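Local coordinates for DUF3299 domain-containing protein (Pseudomonas aeruginosa, PDB 4HSP) that is of unknown function, a DUF3299-family protein with a strongly curved beta sheet, possibly OB-like, at residues V64-S69 / S128-A133; L78-Y83 / P90-N95; K104-D109 / S140-Y145. All blocks are in the same frame, centred on the assembly; numbering follows the deposited sequence.

Contact 1: V64-S69 / S128-A133; sequences VPLEIS and SELAAA
L130 reaches across to strand 55-68 and rests one methyl, CD2, against the side chains of both V64 and L66. Followed outward, its CB leaves the backbone in the direction of the strand but touches nothing of it, and CG continues the approach because it stands anti to the backbone N (chi1 -150°). At CG the chain forks. CD1 turns away from the V64 methyls, while CD2 comes to 3.5 Å from CG1 of V64 and 4.1 Å from CD2 of L66, so a single branch carries the packing. V64 offers the methyl that lies anti to its own backbone N. L66 presents one arm of its fork, and both partners run at a slant to the leucine that meets them. A branched, flexible leucine suits this place, since one of its methyls can cover two strand residues at once; C86 of the same chain and A71 of the second subunit also pack on L130. Beside it lies the polar part of the loop. S128 OG donates a bond of 2.7 Å to O of A131, in the carbonyl plane and on a lone pair, with a C=O...OG angle of 134°. The backbone N of S128 gives the same oxygen a second, weak bond, so serine closes the short turn through E129 and L130 that joins strands 126-127 and 132-144 in a beta hairpin. L66 CD2 lies 4.5 Å from S128 OG, a distant neighbour only. The chemistry across the gap is therefore purely apolar, which implies that the hairpin tip is held against the sheet by the burial of methyl groups, while S128 and A131 O pair within the turn and A132 N turns to Q41 OE1.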
ATOM      1  N   VAL A  64      -5.501  12.679  -0.619  1.00 52.71           N
ATOM      2  CA  VAL A  64      -6.288  12.181  -1.739  1.00 52.76           C
ATOM      3  C   VAL A  64      -5.733  12.910  -2.968  1.00 58.59           C
ATOM      4  O   VAL A  64      -6.080  14.072  -3.184  1.00 58.21           O
ATOM      5  CB  VAL A  64      -7.821  12.351  -1.570  1.00 55.86           C
ATOM      6  CG1 VAL A  64      -8.564  11.742  -2.757  1.00 55.87           C
ATOM      7  CG2 VAL A  64      -8.309  11.721  -0.270  1.00 54.78           C
ATOM      8  N   PRO A  65      -4.832  12.272  -3.754  1.00 57.68           N
ATOM      9  CA  PRO A  65      -4.206  12.978  -4.885  1.00 59.12           C
ATOM     10  C   PRO A  65      -5.177  13.363  -5.988  1.00 63.02           C
ATOM     11  O   PRO A  65      -6.113  12.608  -6.290  1.00 61.31           O
ATOM     12  CB  PRO A  65      -3.162  11.983  -5.395  1.00 61.90           C
ATOM     13  CG  PRO A  65      -3.571  10.685  -4.891  1.00 64.52           C
ATOM     14  CD  PRO A  65      -4.297  10.898  -3.622  1.00 58.85           C
ATOM     15  N   LEU A  66      -4.936  14.549  -6.594  1.00 59.00           N
ATOM     16  CA  LEU A  66      -5.788  15.079  -7.656  1.00 58.29           C
ATOM     17  C   LEU A  66      -5.021  15.385  -8.927  1.00 64.84           C
ATOM     18  O   LEU A  66      -5.617  15.389  -9.999  1.00 65.50           O
ATOM     19  CB  LEU A  66      -6.496  16.363  -7.185  1.00 56.46           C
ATOM     20  CG  LEU A  66      -7.502  16.253  -6.059  1.00 57.46           C
ATOM     21  CD1 LEU A  66      -8.030  17.610  -5.711  1.00 56.77           C
ATOM     22  CD2 LEU A  66      -8.644  15.340  -6.410  1.00 57.18           C
ATOM     23  N   GLU A  67      -3.726  15.714  -8.800  1.00 63.33           N
ATOM     24  CA  GLU A  67      -2.863  16.081  -9.909  1.00 67.11           C
ATOM     25  C   GLU A  67      -1.433  15.568  -9.687  1.00 72.53           C
ATOM     26  O   GLU A  67      -0.913  15.677  -8.569  1.00 71.59           O
ATOM     27  CB  GLU A  67      -2.856  17.618 -10.059  1.00 69.85           C
ATOM     28  CG  GLU A  67      -2.649  18.119 -11.476  1.00 92.63           C
ATOM     29  CD  GLU A  67      -3.699  19.111 -11.943  1.00131.95           C
ATOM     30  OE1 GLU A  67      -4.903  18.755 -11.935  1.00133.79           O
ATOM     31  OE2 GLU A  67      -3.316  20.243 -12.325  1.00129.75           O
ATOM     32  N   ILE A  68      -0.801  15.043 -10.753  1.00 70.49           N
ATOM     33  CA  ILE A  68       0.582  14.561 -10.748  1.00 72.34           C
ATOM     34  C   ILE A  68       1.417  15.493 -11.621  1.00 81.57           C
ATOM     35  O   ILE A  68       0.981  15.861 -12.713  1.00 82.68           O
ATOM     36  CB  ILE A  68       0.697  13.076 -11.226  1.00 75.79           C
ATOM     37  CG1 ILE A  68      -0.043  12.126 -10.289  1.00 73.08           C
ATOM     38  CG2 ILE A  68       2.164  12.639 -11.351  1.00 78.89           C
ATOM     39  CD1 ILE A  68      -0.358  10.792 -10.919  1.00 72.38           C
ATOM     40  N   SER A  69       2.622  15.839 -11.159  1.00 81.72           N
ATOM     41  CA  SER A  69       3.566  16.697 -11.867  1.00 85.54           C
ATOM     42  C   SER A  69       4.351  15.924 -12.915  1.00 97.62           C
ATOM     43  O   SER A  69       4.220  14.701 -13.035  1.00 97.63           O
ATOM     44  CB  SER A  69       4.540  17.337 -10.881  1.00 87.94           C
ATOM     45  OG  SER A  69       5.537  16.423 -10.451  1.00 93.49           O
ATOM     46  N   SER A 128     -14.247  19.574  -7.038  1.00 70.02           N
ATOM     47  CA  SER A 128     -13.720  18.482  -7.844  1.00 70.91           C
ATOM     48  C   SER A 128     -14.859  17.519  -8.017  1.00 73.01           C
ATOM     49  O   SER A 128     -15.860  17.626  -7.302  1.00 71.47           O
ATOM     50  CB  SER A 128     -12.487  17.837  -7.206  1.00 75.26           C
ATOM     51  OG  SER A 128     -12.732  17.223  -5.953  1.00 86.54           O
ATOM     52  N   GLU A 129     -14.748  16.609  -8.971  1.00 70.80           N
ATOM     53  CA  GLU A 129     -15.802  15.632  -9.212  1.00 70.76           C
ATOM     54  C   GLU A 129     -15.882  14.637  -8.024  1.00 73.51           C
ATOM     55  O   GLU A 129     -16.934  14.043  -7.767  1.00 74.85           O
ATOM     56  CB  GLU A 129     -15.528  14.919 -10.531  1.00 73.76           C
ATOM     57  CG  GLU A 129     -16.759  14.449 -11.274  1.00 86.33           C
ATOM     58  CD  GLU A 129     -16.421  13.950 -12.665  1.00111.17           C
ATOM     59  OE1 GLU A 129     -15.945  14.767 -13.490  1.00 93.71           O
ATOM     60  OE2 GLU A 129     -16.580  12.732 -12.915  1.00110.18           O
ATOM     61  N   LEU A 130     -14.767  14.505  -7.296  1.00 66.98           N
ATOM     62  CA  LEU A 130     -14.569  13.636  -6.149  1.00 64.35           C
ATOM     63  C   LEU A 130     -15.230  14.190  -4.912  1.00 65.17           C
ATOM     64  O   LEU A 130     -15.776  13.414  -4.133  1.00 65.07           O
ATOM     65  CB  LEU A 130     -13.059  13.476  -5.909  1.00 64.54           C
ATOM     66  CG  LEU A 130     -12.553  12.173  -5.289  1.00 68.75           C
ATOM     67  CD1 LEU A 130     -13.028  10.927  -6.063  1.00 69.02           C
ATOM     68  CD2 LEU A 130     -11.049  12.177  -5.252  1.00 72.26           C
ATOM     69  N   ALA A 131     -15.133  15.519  -4.688  1.00 59.08           N
ATOM     70  CA  ALA A 131     -15.688  16.195  -3.525  1.00 55.97           C
ATOM     71  C   ALA A 131     -15.541  17.711  -3.603  1.00 60.36           C
ATOM     72  O   ALA A 131     -14.637  18.223  -4.250  1.00 62.37           O
ATOM     73  CB  ALA A 131     -15.000  15.696  -2.265  1.00 55.14           C
ATOM     74  N   ALA A 132     -16.421  18.423  -2.896  1.00 55.19           N
ATOM     75  CA  ALA A 132     -16.378  19.864  -2.722  1.00 53.34           C
ATOM     76  C   ALA A 132     -15.689  20.170  -1.395  1.00 53.85           C
ATOM     77  O   ALA A 132     -15.861  19.419  -0.432  1.00 50.62           O
ATOM     78  CB  ALA A 132     -17.786  20.435  -2.732  1.00 53.74           C
ATOM     79  N   ALA A 133     -14.900  21.268  -1.344  1.00 50.32           N
ATOM     80  CA  ALA A 133     -14.207  21.733  -0.143  1.00 48.29           C
ATOM     81  C   ALA A 133     -14.570  23.190   0.103  1.00 53.76           C
ATOM     82  O   ALA A 133     -14.842  23.920  -0.853  1.00 56.71           O
ATOM     83  CB  ALA A 133     -12.700  21.563  -0.293  1.00 48.65           C
TER

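Contact 2: L78-Y83 / P90-N95; sequences LLVPYY and PPPPSN
Y82 brings the phenol end of its side chain against P92, and the two run past each other in opposite directions. This is the tight part of the contact: Y82 OH is 3.5 Å from P92 CG and Y82 CZ is 3.8 Å from the same carbon. Because CG of the tyrosine sits between its backbone N and carbonyl carbon (chi1 47°), the ring folds over toward the prolines. From the strand side V80 CG1 closes on P92 CG at 4.1 Å, at about a right angle, and P81 CD reaches it at an equal distance. P92 is thus touched by three residues, and a rigid ring with no side-chain polar group to satisfy fits such a buried place. The looser side is the gap between the hydroxyl and the P90 carbonyl. Y82 OH is 3.8 Å from O of P90, and a water spans the gap, 3.1 Å from Y82 OH and donating to P90 O at a like length. The hydroxyl thus serves both sides, packed on P92 and bonded to the water. P90 to P93 follow the extended polyproline II conformation, and P92 O accepts a bond from Q41 NE2. Y147 of the third subunit packs on P90 and P91, whereas V80 lies in strand 73-80 against Y62 and V64 of strand 55-68, with the proline loop leading on to strand 98-102.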
ATOM      1  N   LEU A  78      -6.636  16.657  -2.007  1.00 52.50           N
ATOM      2  CA  LEU A  78      -7.555  16.930  -0.902  1.00 48.83           C
ATOM      3  C   LEU A  78      -6.914  16.419   0.384  1.00 50.04           C
ATOM      4  O   LEU A  78      -6.409  15.293   0.409  1.00 48.67           O
ATOM      5  CB  LEU A  78      -8.936  16.279  -1.098  1.00 47.14           C
ATOM      6  CG  LEU A  78      -9.730  16.566  -2.388  1.00 52.00           C
ATOM      7  CD1 LEU A  78     -11.009  15.712  -2.433  1.00 50.19           C
ATOM      8  CD2 LEU A  78     -10.069  18.082  -2.556  1.00 51.74           C
ATOM      9  N   LEU A  79      -6.890  17.263   1.428  1.00 46.50           N
ATOM     10  CA  LEU A  79      -6.478  16.917   2.781  1.00 44.91           C
ATOM     11  C   LEU A  79      -7.756  16.596   3.517  1.00 48.99           C
ATOM     12  O   LEU A  79      -8.708  17.386   3.512  1.00 47.88           O
ATOM     13  CB  LEU A  79      -5.679  18.043   3.473  1.00 45.12           C
ATOM     14  CG  LEU A  79      -5.041  17.681   4.815  1.00 46.37           C
ATOM     15  CD1 LEU A  79      -3.922  16.591   4.624  1.00 45.94           C
ATOM     16  CD2 LEU A  79      -4.494  18.915   5.485  1.00 42.48           C
ATOM     17  N   VAL A  80      -7.816  15.381   4.049  1.00 45.58           N
ATOM     18  CA  VAL A  80      -8.981  14.817   4.728  1.00 42.79           C
ATOM     19  C   VAL A  80      -8.539  14.282   6.115  1.00 46.63           C
ATOM     20  O   VAL A  80      -7.349  13.972   6.308  1.00 46.09           O
ATOM     21  CB  VAL A  80      -9.619  13.706   3.833  1.00 44.40           C
ATOM     22  CG1 VAL A  80     -10.270  14.307   2.577  1.00 43.32           C
ATOM     23  CG2 VAL A  80      -8.574  12.667   3.448  1.00 44.45           C
ATOM     24  N   PRO A  81      -9.478  14.127   7.070  1.00 43.30           N
ATOM     25  CA  PRO A  81      -9.080  13.681   8.418  1.00 43.68           C
ATOM     26  C   PRO A  81      -8.916  12.159   8.561  1.00 51.08           C
ATOM     27  O   PRO A  81      -8.550  11.681   9.635  1.00 52.00           O
ATOM     28  CB  PRO A  81     -10.229  14.188   9.322  1.00 43.54           C
ATOM     29  CG  PRO A  81     -11.242  14.814   8.414  1.00 46.95           C
ATOM     30  CD  PRO A  81     -10.927  14.435   7.020  1.00 43.49           C
ATOM     31  N   TYR A  82      -9.244  11.393   7.529  1.00 48.45           N
ATOM     32  CA  TYR A  82      -9.131   9.954   7.635  1.00 49.46           C
ATOM     33  C   TYR A  82      -8.759   9.354   6.307  1.00 54.21           C
ATOM     34  O   TYR A  82      -9.098   9.890   5.241  1.00 51.94           O
ATOM     35  CB  TYR A  82     -10.400   9.285   8.222  1.00 50.94           C
ATOM     36  CG  TYR A  82     -11.715   9.733   7.630  1.00 53.82           C
ATOM     37  CD1 TYR A  82     -12.428  10.783   8.186  1.00 55.02           C
ATOM     38  CD2 TYR A  82     -12.290   9.051   6.562  1.00 57.17           C
ATOM     39  CE1 TYR A  82     -13.645  11.193   7.659  1.00 55.79           C
ATOM     40  CE2 TYR A  82     -13.516   9.450   6.027  1.00 59.05           C
ATOM     41  CZ  TYR A  82     -14.194  10.520   6.586  1.00 63.83           C
ATOM     42  OH  TYR A  82     -15.405  10.942   6.088  1.00 67.53           O
ATOM     43  N   TYR A  83      -7.997   8.255   6.390  1.00 53.14           N
ATOM     44  CA  TYR A  83      -7.554   7.519   5.235  1.00 55.93           C
ATOM     45  C   TYR A  83      -8.759   6.880   4.564  1.00 60.99           C
ATOM     46  O   TYR A  83      -9.671   6.413   5.240  1.00 59.64           O
ATOM     47  CB  TYR A  83      -6.512   6.473   5.659  1.00 60.07           C
ATOM     48  CG  TYR A  83      -6.096   5.535   4.552  1.00 67.02           C
ATOM     49  CD1 TYR A  83      -5.065   5.866   3.681  1.00 70.86           C
ATOM     50  CD2 TYR A  83      -6.762   4.325   4.349  1.00 69.67           C
ATOM     51  CE1 TYR A  83      -4.703   5.019   2.630  1.00 75.26           C
ATOM     52  CE2 TYR A  83      -6.419   3.479   3.298  1.00 72.77           C
ATOM     53  CZ  TYR A  83      -5.385   3.824   2.443  1.00 85.22           C
ATOM     54  OH  TYR A  83      -5.023   2.960   1.431  1.00 93.13           O
ATOM     55  N   PRO A  90     -17.565   7.157   1.784  1.00 52.04           N
ATOM     56  CA  PRO A  90     -17.990   8.446   1.190  1.00 51.00           C
ATOM     57  C   PRO A  90     -17.131   9.653   1.586  1.00 52.47           C
ATOM     58  O   PRO A  90     -16.542   9.661   2.665  1.00 50.74           O
ATOM     59  CB  PRO A  90     -19.413   8.634   1.734  1.00 52.04           C
ATOM     60  CG  PRO A  90     -19.895   7.268   1.999  1.00 57.06           C
ATOM     61  CD  PRO A  90     -18.691   6.496   2.474  1.00 53.23           C
ATOM     62  N   PRO A  91     -17.072  10.707   0.740  1.00 50.31           N
ATOM     63  CA  PRO A  91     -16.306  11.911   1.119  1.00 49.94           C
ATOM     64  C   PRO A  91     -16.780  12.546   2.437  1.00 55.58           C
ATOM     65  O   PRO A  91     -17.992  12.514   2.726  1.00 56.78           O
ATOM     66  CB  PRO A  91     -16.595  12.888  -0.033  1.00 51.73           C
ATOM     67  CG  PRO A  91     -17.042  12.072  -1.140  1.00 56.56           C
ATOM     68  CD  PRO A  91     -17.706  10.870  -0.584  1.00 52.09           C
ATOM     69  N   PRO A  92     -15.870  13.191   3.220  1.00 51.52           N
ATOM     70  CA  PRO A  92     -16.317  13.918   4.433  1.00 49.21           C
ATOM     71  C   PRO A  92     -17.149  15.161   4.074  1.00 53.19           C
ATOM     72  O   PRO A  92     -17.142  15.546   2.896  1.00 53.42           O
ATOM     73  CB  PRO A  92     -14.991  14.353   5.098  1.00 49.79           C
ATOM     74  CG  PRO A  92     -13.916  13.651   4.391  1.00 55.95           C
ATOM     75  CD  PRO A  92     -14.416  13.350   3.011  1.00 53.00           C
ATOM     76  N   PRO A  93     -17.826  15.852   5.035  1.00 48.98           N
ATOM     77  CA  PRO A  93     -18.481  17.140   4.694  1.00 48.75           C
ATOM     78  C   PRO A  93     -17.445  18.148   4.176  1.00 50.55           C
ATOM     79  O   PRO A  93     -16.258  18.009   4.493  1.00 48.50           O
ATOM     80  CB  PRO A  93     -19.087  17.596   6.021  1.00 49.85           C
ATOM     81  CG  PRO A  93     -19.138  16.383   6.850  1.00 53.93           C
ATOM     82  CD  PRO A  93     -17.950  15.576   6.479  1.00 49.73           C
ATOM     83  N   SER A  94     -17.872  19.138   3.365  1.00 46.56           N
ATOM     84  CA  SER A  94     -16.957  20.095   2.711  1.00 45.76           C
ATOM     85  C   SER A  94     -16.160  20.988   3.687  1.00 49.83           C
ATOM     86  O   SER A  94     -15.212  21.662   3.264  1.00 50.23           O
ATOM     87  CB  SER A  94     -17.710  20.963   1.712  1.00 46.95           C
ATOM     88  OG  SER A  94     -18.787  21.636   2.331  1.00 51.35           O
ATOM     89  N   ASN A  95     -16.522  20.987   4.971  1.00 46.48           N
ATOM     90  CA  ASN A  95     -15.820  21.777   5.987  1.00 46.26           C
ATOM     91  C   ASN A  95     -14.863  20.866   6.773  1.00 48.39           C
ATOM     92  O   ASN A  95     -14.311  21.271   7.795  1.00 48.00           O
ATOM     93  CB  ASN A  95     -16.790  22.540   6.895  1.00 45.24           C
ATOM     94  CG  ASN A  95     -17.781  21.710   7.667  1.00 58.81           C
ATOM     95  OD1 ASN A  95     -17.847  20.485   7.542  1.00 47.41           O
ATOM     96  ND2 ASN A  95     -18.616  22.376   8.465  1.00 48.62           N
TER
HETATM   97  O   HOH W   1     -17.157   8.501   5.442  1.00 58.32           O

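Contact 3: K104-D109 / S140-Y145; sequences KGVQMD and SKVTPY
The carbonyl oxygen of S140 lies beside the extended side chain of K104, 4.0 Å from its CD and equally far from NZ, a distance at which any attraction between amine and carbonyl is at most weak. The aliphatic part of the lysine leans over the backbone there and its amine stays at the exposed surface, a division of labour that a long chain with a charged end performs well. Deeper in, V106 and V142 meet: CG2 of V106 is 3.6 Å from CG1 of V142 and 3.9 Å from its CB, with the two side chains crossing at about a right angle. V142 brings forward the methyl anti to its backbone N (chi1 -173°), whereas V106 uses the one beside its N, so unlike branches meet. Both come from strands of one curved sheet that are not paired with each other, 105-107 bonding to 73-80 and 141-144 to 115-118. Within strand 132-144, S140 and K141 both face E118 in a classic beta bulge, and the chain turns a corner at S140, as it does at K104. Beta-branched valines are at home in such extended backbone, and compact apolar side chains suit the space they share with their neighbours. F115 touches both of them, while L111 covers V106 and I63 of strand 55-68 packs on V142.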
ATOM      1  N   LYS A 104       6.413  22.058  -3.886  1.00 88.72           N
ATOM      2  CA  LYS A 104       7.228  20.918  -3.448  1.00 89.91           C
ATOM      3  C   LYS A 104       6.267  19.730  -3.331  1.00 93.56           C
ATOM      4  O   LYS A 104       5.535  19.609  -2.325  1.00 91.09           O
ATOM      5  CB  LYS A 104       7.946  21.196  -2.094  1.00 93.07           C
ATOM      6  CG  LYS A 104       8.825  22.438  -2.014  1.00118.70           C
ATOM      7  CD  LYS A 104       9.140  22.790  -0.552  1.00130.29           C
ATOM      8  CE  LYS A 104      10.229  23.833  -0.439  1.00141.77           C
ATOM      9  NZ  LYS A 104      10.565  24.129   0.977  1.00148.22           N
ATOM     10  N   GLY A 105       6.218  18.918  -4.387  1.00 91.02           N
ATOM     11  CA  GLY A 105       5.318  17.772  -4.462  1.00 88.86           C
ATOM     12  C   GLY A 105       5.580  16.658  -3.469  1.00 90.40           C
ATOM     13  O   GLY A 105       6.641  16.608  -2.843  1.00 91.82           O
ATOM     14  N   VAL A 106       4.612  15.748  -3.330  1.00 83.21           N
ATOM     15  CA  VAL A 106       4.715  14.583  -2.456  1.00 81.76           C
ATOM     16  C   VAL A 106       4.775  13.343  -3.324  1.00 88.21           C
ATOM     17  O   VAL A 106       4.049  13.253  -4.307  1.00 87.03           O
ATOM     18  CB  VAL A 106       3.550  14.480  -1.424  1.00 82.31           C
ATOM     19  CG1 VAL A 106       3.792  13.356  -0.420  1.00 81.18           C
ATOM     20  CG2 VAL A 106       3.322  15.795  -0.702  1.00 81.05           C
ATOM     21  N   GLN A 107       5.600  12.368  -2.924  1.00 88.85           N
ATOM     22  CA  GLN A 107       5.769  11.067  -3.579  1.00 91.22           C
ATOM     23  C   GLN A 107       4.466  10.279  -3.510  1.00 94.37           C
ATOM     24  O   GLN A 107       3.926  10.135  -2.415  1.00 91.73           O
ATOM     25  CB  GLN A 107       6.898  10.275  -2.887  1.00 94.38           C
ATOM     26  CG  GLN A 107       8.194  11.058  -2.612  1.00114.41           C
ATOM     27  CD  GLN A 107       9.203  10.970  -3.732  1.00136.49           C
ATOM     28  OE1 GLN A 107       8.972  10.343  -4.779  1.00134.31           O
ATOM     29  NE2 GLN A 107      10.359  11.596  -3.527  1.00128.10           N
HETATM   30  N   MSE A 108       3.967   9.781  -4.677  1.00 94.25           N
HETATM   31  CA  MSE A 108       2.729   8.993  -4.820  0.50 92.97           C
HETATM   32  C   MSE A 108       2.724   7.747  -3.925  1.00 96.50           C
HETATM   33  O   MSE A 108       1.664   7.324  -3.447  1.00 93.24           O
HETATM   34  CB  MSE A 108       2.558   8.549  -6.283  0.50 97.20           C
HETATM   35  CG  MSE A 108       3.176   9.502  -7.285  0.50106.51           C
HETATM   36 SE   MSE A 108       3.518   8.666  -9.018  0.38118.64          SE
HETATM   37  CE  MSE A 108       5.270   7.979  -8.706  0.50117.83           C
ATOM     38  N   ASP A 109       3.923   7.145  -3.735  1.00 96.53           N
ATOM     39  CA  ASP A 109       4.188   5.923  -2.969  1.00 96.63           C
ATOM     40  C   ASP A 109       3.834   6.058  -1.476  1.00 94.79           C
ATOM     41  O   ASP A 109       3.035   5.261  -0.962  1.00 93.01           O
ATOM     42  CB  ASP A 109       5.672   5.471  -3.140  1.00102.08           C
ATOM     43  CG  ASP A 109       6.771   6.449  -2.709  1.00118.53           C
ATOM     44  OD1 ASP A 109       7.054   6.529  -1.487  1.00118.93           O
ATOM     45  OD2 ASP A 109       7.414   7.055  -3.597  1.00126.11           O
ATOM     46  N   SER A 140       3.404  25.420   2.077  1.00 68.70           N
ATOM     47  CA  SER A 140       4.818  25.778   2.224  1.00 70.46           C
ATOM     48  C   SER A 140       5.614  24.514   2.546  1.00 73.68           C
ATOM     49  O   SER A 140       6.793  24.403   2.187  1.00 76.72           O
ATOM     50  CB  SER A 140       5.014  26.777   3.374  1.00 73.49           C
ATOM     51  OG  SER A 140       4.008  27.771   3.485  1.00 84.46           O
ATOM     52  N   LYS A 141       4.966  23.579   3.286  1.00 65.22           N
ATOM     53  CA  LYS A 141       5.561  22.341   3.764  1.00 63.05           C
ATOM     54  C   LYS A 141       4.517  21.240   3.917  1.00 63.54           C
ATOM     55  O   LYS A 141       3.420  21.463   4.445  1.00 61.93           O
ATOM     56  CB  LYS A 141       6.229  22.616   5.115  1.00 64.20           C
ATOM     57  CG  LYS A 141       7.315  21.654   5.549  1.00 73.97           C
ATOM     58  CD  LYS A 141       7.660  21.943   7.015  1.00 85.96           C
ATOM     59  CE  LYS A 141       9.014  21.454   7.464  1.00101.76           C
ATOM     60  NZ  LYS A 141       9.094  21.393   8.950  1.00108.45           N
ATOM     61  N   VAL A 142       4.871  20.052   3.421  1.00 58.45           N
ATOM     62  CA  VAL A 142       4.120  18.802   3.520  1.00 55.89           C
ATOM     63  C   VAL A 142       5.126  17.808   4.066  1.00 64.02           C
ATOM     64  O   VAL A 142       6.123  17.509   3.414  1.00 68.48           O
ATOM     65  CB  VAL A 142       3.415  18.329   2.235  1.00 58.08           C
ATOM     66  CG1 VAL A 142       2.540  17.110   2.535  1.00 56.40           C
ATOM     67  CG2 VAL A 142       2.574  19.456   1.634  1.00 57.34           C
ATOM     68  N   THR A 143       4.944  17.428   5.313  1.00 59.45           N
ATOM     69  CA  THR A 143       5.873  16.588   6.045  1.00 59.88           C
ATOM     70  C   THR A 143       5.110  15.453   6.697  1.00 61.92           C
ATOM     71  O   THR A 143       4.002  15.672   7.192  1.00 57.74           O
ATOM     72  CB  THR A 143       6.663  17.431   7.087  1.00 71.68           C
ATOM     73  OG1 THR A 143       5.864  18.511   7.600  1.00 66.89           O
ATOM     74  CG2 THR A 143       7.929  18.004   6.502  1.00 78.83           C
ATOM     75  N   PRO A 144       5.689  14.225   6.713  1.00 60.22           N
ATOM     76  CA  PRO A 144       4.988  13.100   7.349  1.00 58.21           C
ATOM     77  C   PRO A 144       4.713  13.345   8.826  1.00 60.77           C
ATOM     78  O   PRO A 144       5.516  13.981   9.517  1.00 61.53           O
ATOM     79  CB  PRO A 144       5.948  11.922   7.151  1.00 61.65           C
ATOM     80  CG  PRO A 144       6.833  12.325   5.970  1.00 67.09           C
ATOM     81  CD  PRO A 144       7.000  13.805   6.157  1.00 62.82           C
ATOM     82  N   TYR A 145       3.534  12.889   9.283  1.00 55.60           N
ATOM     83  CA  TYR A 145       3.086  12.934  10.675  1.00 54.64           C
ATOM     84  C   TYR A 145       3.951  11.953  11.437  1.00 63.37           C
ATOM     85  O   TYR A 145       3.945  10.751  11.145  1.00 63.69           O
ATOM     86  CB  TYR A 145       1.593  12.572  10.751  1.00 52.75           C
ATOM     87  CG  TYR A 145       0.946  12.679  12.112  1.00 53.14           C
ATOM     88  CD1 TYR A 145       1.004  11.621  13.021  1.00 54.31           C
ATOM     89  CD2 TYR A 145       0.152  13.774  12.441  1.00 53.25           C
ATOM     90  CE1 TYR A 145       0.360  11.690  14.255  1.00 51.46           C
ATOM     91  CE2 TYR A 145      -0.525  13.840  13.661  1.00 52.54           C
ATOM     92  CZ  TYR A 145      -0.404  12.803  14.570  1.00 55.85           C
ATOM     93  OH  TYR A 145      -1.081  12.874  15.757  1.00 53.77           O
TER

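In the fold
Contacts 1 and 2 are buried and lie against each other: V64 and L78 are neighbours on the paired strands 55-68 and 73-80, and L130 O packs on P91. Along the chain contact 2 is nested within the loop that contact 1 closes. Contact 3 stands about 16 Å and 18 Å from them, centre to centre, nearer the surface, and it shares strand 132-144 with contact 1. In chemistry, contact 1 is methyl on methyl, contact 2 pairs proline and tyrosine with a water at one side, and contact 3 has one valine pair beside an exposed lysine. Contacts 1 and 3 both touch the second subunit, contacts 2 and 3 the third.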